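Local coordinates for protein (S)-ureidoglycine--glyoxylate transaminase (PDB 3ISL) that catalyses the PLP-dependent transfer of an amino group from (S)-ureidoglycine to glyoxylate, giving oxalurate and glycine in purine catabolism, at residues H153-I158 with A167-D172. Numbering follows the deposited sequence.
With PLP (pyridoxal-5'-phosphate), chain C.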
loop_
_atom_site.group_PDB
_atom_site.type_symbol
_atom_site.label_atom_id
_atom_site.label_comp_id
_atom_site.label_asym_id
_atom_site.label_seq_id
_atom_site.Cartn_x
_atom_site.Cartn_y
_atom_site.Cartn_z
ATOM N N HIS A 153 4.240 -25.702 -8.379
ATOM C CA HIS A 153 5.592 -26.352 -8.362
ATOM C C HIS A 153 5.954 -26.971 -6.994
ATOM O O HIS A 153 5.799 -26.279 -5.980
ATOM C CB HIS A 153 6.656 -25.307 -8.700
ATOM C CG HIS A 153 7.857 -25.898 -9.341
ATOM N ND1 HIS A 153 8.197 -25.651 -10.654
ATOM C CD2 HIS A 153 8.732 -26.820 -8.889
ATOM C CE1 HIS A 153 9.259 -26.362 -10.971
ATOM N NE2 HIS A 153 9.597 -27.087 -9.920
ATOM N N PRO A 154 6.416 -28.268 -6.950
ATOM C CA PRO A 154 6.951 -28.860 -5.728
ATOM C C PRO A 154 8.145 -28.047 -5.214
ATOM O O PRO A 154 9.065 -27.656 -6.010
ATOM C CB PRO A 154 7.408 -30.278 -6.190
ATOM C CG PRO A 154 6.434 -30.579 -7.271
ATOM C CD PRO A 154 6.314 -29.292 -8.019
ATOM N N LEU A 155 8.128 -27.746 -3.922
ATOM C CA LEU A 155 9.196 -26.928 -3.333
ATOM C C LEU A 155 10.179 -27.608 -2.348
ATOM O O LEU A 155 11.215 -27.048 -2.080
ATOM C CB LEU A 155 8.605 -25.672 -2.652
ATOM C CG LEU A 155 7.726 -24.769 -3.528
ATOM C CD1 LEU A 155 7.216 -23.643 -2.652
ATOM C CD2 LEU A 155 8.410 -24.254 -4.847
ATOM N N LYS A 156 9.812 -28.729 -1.746
ATOM C CA LYS A 156 10.569 -29.271 -0.622
ATOM C C LYS A 156 12.001 -29.683 -1.061
ATOM O O LYS A 156 12.992 -29.380 -0.371
ATOM C CB LYS A 156 9.847 -30.504 0.008
ATOM C CG LYS A 156 10.513 -31.217 1.260
ATOM C CD LYS A 156 9.441 -32.231 1.893
ATOM C CE LYS A 156 9.931 -33.122 3.073
ATOM N NZ LYS A 156 10.728 -32.235 3.938
ATOM N N ALA A 157 12.086 -30.420 -2.160
ATOM C CA ALA A 157 13.415 -30.948 -2.584
ATOM C C ALA A 157 14.352 -29.743 -2.897
ATOM O O ALA A 157 15.566 -29.740 -2.569
ATOM C CB ALA A 157 13.253 -31.949 -3.780
ATOM N N ILE A 158 13.751 -28.693 -3.422
ATOM C CA ILE A 158 14.510 -27.501 -3.796
ATOM C C ILE A 158 15.007 -26.747 -2.543
ATOM O O ILE A 158 16.166 -26.425 -2.440
ATOM C CB ILE A 158 13.670 -26.590 -4.731
ATOM C CG1 ILE A 158 13.556 -27.284 -6.084
ATOM C CG2 ILE A 158 14.377 -25.146 -4.883
ATOM C CD1 ILE A 158 12.426 -26.723 -6.976
ATOM N N ALA A 167 22.296 -21.489 0.079
ATOM C CA ALA A 167 21.530 -20.441 -0.634
ATOM C C ALA A 167 20.239 -20.056 0.140
ATOM O O ALA A 167 19.639 -20.909 0.830
ATOM C CB ALA A 167 21.162 -20.926 -2.080
ATOM N N LEU A 168 19.780 -18.801 -0.035
ATOM C CA LEU A 168 18.499 -18.388 0.494
ATOM C C LEU A 168 17.378 -18.729 -0.455
ATOM O O LEU A 168 17.419 -18.342 -1.619
ATOM C CB LEU A 168 18.485 -16.882 0.808
ATOM C CG LEU A 168 19.724 -16.443 1.595
ATOM C CD1 LEU A 168 19.748 -14.913 1.549
ATOM C CD2 LEU A 168 19.604 -16.994 3.068
ATOM N N PHE A 169 16.401 -19.488 0.016
ATOM C CA PHE A 169 15.306 -19.891 -0.864
ATOM C C PHE A 169 14.145 -18.929 -0.617
ATOM O O PHE A 169 13.577 -18.938 0.464
ATOM C CB PHE A 169 14.916 -21.339 -0.510
ATOM C CG PHE A 169 13.851 -21.945 -1.384
ATOM C CD1 PHE A 169 13.738 -21.623 -2.720
ATOM C CD2 PHE A 169 13.064 -22.968 -0.880
ATOM C CE1 PHE A 169 12.836 -22.233 -3.521
ATOM C CE2 PHE A 169 12.141 -23.620 -1.679
ATOM C CZ PHE A 169 12.042 -23.265 -3.014
ATOM N N ILE A 170 13.829 -18.081 -1.603
ATOM C CA ILE A 170 12.831 -17.014 -1.441
ATOM C C ILE A 170 11.690 -17.340 -2.376
ATOM O O ILE A 170 11.906 -17.467 -3.569
ATOM C CB ILE A 170 13.460 -15.636 -1.729
ATOM C CG1 ILE A 170 14.555 -15.362 -0.658
ATOM C CG2 ILE A 170 12.368 -14.453 -1.756
ATOM C CD1 ILE A 170 15.507 -14.402 -1.090
ATOM N N VAL A 171 10.489 -17.466 -1.817
ATOM C CA VAL A 171 9.369 -18.027 -2.536
ATOM C C VAL A 171 8.226 -17.022 -2.686
ATOM O O VAL A 171 7.838 -16.405 -1.754
ATOM C CB VAL A 171 8.861 -19.384 -1.873
ATOM C CG1 VAL A 171 7.526 -19.823 -2.503
ATOM C CG2 VAL A 171 9.896 -20.516 -2.096
ATOM N N ASP A 172 7.706 -16.847 -3.900
ATOM C CA ASP A 172 6.516 -16.051 -4.066
ATOM C C ASP A 172 5.355 -17.048 -3.845
ATOM O O ASP A 172 5.110 -17.905 -4.714
ATOM C CB ASP A 172 6.566 -15.409 -5.483
ATOM C CG ASP A 172 5.211 -15.006 -6.044
ATOM O OD1 ASP A 172 4.140 -15.293 -5.498
ATOM O OD2 ASP A 172 5.210 -14.435 -7.123
HETATM N N1 PLP C . 2.849 -13.069 -7.795
HETATM C C2 PLP C . 1.888 -14.101 -8.217
HETATM C C2A PLP C . 2.165 -15.480 -8.297
HETATM C C3 PLP C . 0.578 -13.779 -8.597
HETATM O O3 PLP C . -0.320 -14.741 -8.981
HETATM C C4 PLP C . 0.104 -12.486 -8.575
HETATM C C4A PLP C . -1.389 -12.196 -8.994
HETATM C C5 PLP C . 0.973 -11.480 -8.171
HETATM C C6 PLP C . 2.331 -11.729 -7.796
HETATM C C5A PLP C . 0.432 -10.089 -8.218
HETATM O O4P PLP C . 0.584 -9.481 -7.023
HETATM P P PLP C . -0.052 -8.035 -7.016
HETATM O O1P PLP C . -0.880 -7.759 -8.265
HETATM O O2P PLP C . 1.314 -7.116 -6.786
HETATM O O3P PLP C . -0.961 -7.856 -5.613
#
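Ile-158 and Leu-155 meet the ring of Phe-169 at its outer end. The CG2 methyl of Ile-158 lies 3.5 Å from CZ of Phe-169, and the two side chains cross at about a right angle. CG of Phe-169 is anti to the backbone N (chi1 -176°), which carries the ring from strand 168-172 up to the start of helix 156-164. The backbone O of Leu-155 comes within 3.6 Å of CE2 of Phe-169, obliquely to the ring. Further along the strand, CD1 of Leu-155 meets CG1 of Val-171 tip to tip at 3.8 Å. Val-171 CG2 lies 3.6 Å above one face of the Phe-169 ring, offset toward its rim. With an alanine here instead of Phe-169, a gap would probably open beside Ile-158 CG2, and Val-171 CG2 would lose the ring face it packs on. Ile-158 also touches Met-142 of strand 139-143 and Ile-128 of helix 125-135. Asp-172 ends the strand, and its OD2 lies 2.8 Å from N1 of PLP. Its OD1 accepts a hydrogen bond from Val-174 N, which would help fix the carboxylate. Strand 139-143, helix 156-164 and parallel strand 168-172, which carries Asp-172, form a beta-alpha-beta crossover in the large PLP-binding domain of a class-V, fold-type I aminotransferase.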